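Local coordinates for beta sliding clamp (Borrelia burgdorferi, PDB 6DJ8), which probably forms a ring-shaped head-to-tail homodimer around DNA that tethers DNA polymerases and other proteins to it, conferring processivity, at residues I101-N104 / K109-I112. Residues are numbered along the deposited sequence; the frame is centred on the assembly and turned at random.
Sequences IVFN and KLEI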
loop_
_atom_site.group_PDB
_atom_site.type_symbol
_atom_site.label_atom_id
_atom_site.label_comp_id
_atom_site.label_asym_id
_atom_site.label_seq_id
_atom_site.Cartn_x
_atom_site.Cartn_y
_atom_site.Cartn_z
ATOM N N ILE A 101 -16.038 -21.581 18.996
ATOM C CA ILE A 101 -14.763 -21.312 19.642
ATOM C C ILE A 101 -14.780 -22.021 20.987
ATOM O O ILE A 101 -15.629 -21.734 21.830
ATOM C CB ILE A 101 -14.530 -19.806 19.792
ATOM C CG1 ILE A 101 -14.466 -19.168 18.387
ATOM C CG2 ILE A 101 -13.279 -19.548 20.599
ATOM C CD1 ILE A 101 -14.337 -17.637 18.366
ATOM N N VAL A 102 -13.847 -22.949 21.179
ATOM C CA VAL A 102 -13.788 -23.801 22.358
ATOM C C VAL A 102 -12.575 -23.376 23.163
ATOM O O VAL A 102 -11.489 -23.197 22.603
ATOM C CB VAL A 102 -13.690 -25.291 21.975
ATOM C CG1 VAL A 102 -13.587 -26.157 23.229
ATOM C CG2 VAL A 102 -14.878 -25.708 21.127
ATOM N N PHE A 103 -12.752 -23.191 24.465
ATOM C CA PHE A 103 -11.631 -22.832 25.319
ATOM C C PHE A 103 -11.145 -24.095 26.003
ATOM O O PHE A 103 -11.897 -24.735 26.744
ATOM C CB PHE A 103 -11.999 -21.759 26.343
ATOM C CG PHE A 103 -10.871 -21.402 27.274
ATOM C CD1 PHE A 103 -9.576 -21.295 26.800
ATOM C CD2 PHE A 103 -11.111 -21.109 28.606
ATOM C CE1 PHE A 103 -8.535 -20.955 27.635
ATOM C CE2 PHE A 103 -10.073 -20.760 29.453
ATOM C CZ PHE A 103 -8.783 -20.680 28.967
ATOM N N ASN A 104 -9.876 -24.412 25.793
ATOM C CA ASN A 104 -9.219 -25.589 26.357
ATOM C C ASN A 104 -8.318 -25.035 27.444
ATOM O O ASN A 104 -7.147 -24.731 27.210
ATOM C CB ASN A 104 -8.423 -26.326 25.273
ATOM C CG ASN A 104 -7.800 -27.631 25.760
ATOM O OD1 ASN A 104 -7.085 -28.296 25.005
ATOM N ND2 ASN A 104 -8.064 -28.000 27.004
ATOM N N LYS A 109 -5.397 -23.035 25.258
ATOM C CA LYS A 109 -5.624 -22.972 23.825
ATOM C C LYS A 109 -7.094 -22.716 23.541
ATOM O O LYS A 109 -7.978 -23.169 24.274
ATOM C CB LYS A 109 -5.182 -24.259 23.115
ATOM C CG LYS A 109 -3.803 -24.151 22.487
ATOM C CD LYS A 109 -3.076 -25.475 22.522
ATOM C CE LYS A 109 -1.641 -25.346 22.009
ATOM N NZ LYS A 109 -0.792 -24.492 22.892
ATOM N N LEU A 110 -7.329 -21.954 22.494
ATOM C CA LEU A 110 -8.632 -21.822 21.875
ATOM C C LEU A 110 -8.644 -22.779 20.690
ATOM O O LEU A 110 -7.702 -22.788 19.896
ATOM C CB LEU A 110 -8.846 -20.385 21.422
ATOM C CG LEU A 110 -9.993 -19.603 22.048
ATOM C CD1 LEU A 110 -9.820 -19.558 23.532
ATOM C CD2 LEU A 110 -9.961 -18.190 21.476
ATOM N N GLU A 111 -9.655 -23.632 20.614
ATOM C CA GLU A 111 -9.807 -24.550 19.498
ATOM C C GLU A 111 -10.995 -24.031 18.712
ATOM O O GLU A 111 -12.083 -23.849 19.272
ATOM C CB GLU A 111 -10.043 -25.979 19.980
ATOM C CG GLU A 111 -9.173 -26.361 21.173
ATOM C CD GLU A 111 -8.141 -27.414 20.840
ATOM O OE1 GLU A 111 -8.074 -27.839 19.666
ATOM O OE2 GLU A 111 -7.397 -27.821 21.755
ATOM N N ILE A 112 -10.790 -23.788 17.423
ATOM C CA ILE A 112 -11.788 -23.141 16.591
ATOM C C ILE A 112 -12.127 -24.070 15.441
ATOM O O ILE A 112 -11.233 -24.655 14.810
ATOM C CB ILE A 112 -11.285 -21.781 16.081
ATOM C CG1 ILE A 112 -10.738 -20.963 17.258
ATOM C CG2 ILE A 112 -12.381 -21.052 15.343
ATOM C CD1 ILE A 112 -10.379 -19.504 16.916
#
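E111 lies across from V102 as an antiparallel hydrogen-bonded pair, its CB 4.2 Å from the CB of V102. Two backbone bonds close this pair: V102 N gives its hydrogen to E111 O at 2.7 Å, and E111 N returns one to V102 O. With CG of E111 anti to the carbonyl carbon (chi1 -41°), that atom comes near CB of N104; the bend at chi2 (-112°) then turns the carboxylate to lie beside the N104 side chain, the two planes 35° apart. OE1 is hydrogen-bonded to NE2 of H126 on the neighbouring strand 126-130, which helps to hold the carboxylate's orientation. On the opposite face, I101 turns CG2 anti to its backbone N and sets that methyl 3.6 Å from CG of L110, with CD2 of L110 almost as near. CG1 of I101 lies 4.1 Å from CG2 of I112, the two isoleucines side by side and pointing the same way. The segments are the two arms of a beta hairpin, strands 98-104 and 109-114, within an antiparallel sheet of the N-terminal domain, between strands 14-18 and 126-130; helix 83-92 packs on the isoleucine and leucine face through F86 and A89. Nearer the turn, N104 and K109 form a second hydrogen-bonded pair: N104 N to K109 O is 2.7 Å, while the return bond from K109 N to N104 O is longer, 3.1 Å. F103 crosses L110 at about a right angle, its CD1 3.7 Å from CD1 of the leucine. The end of the K109 side chain leads away from strand 101-104, and its NZ is hydrogen-bonded to the backbone O of T322 of the second subunit.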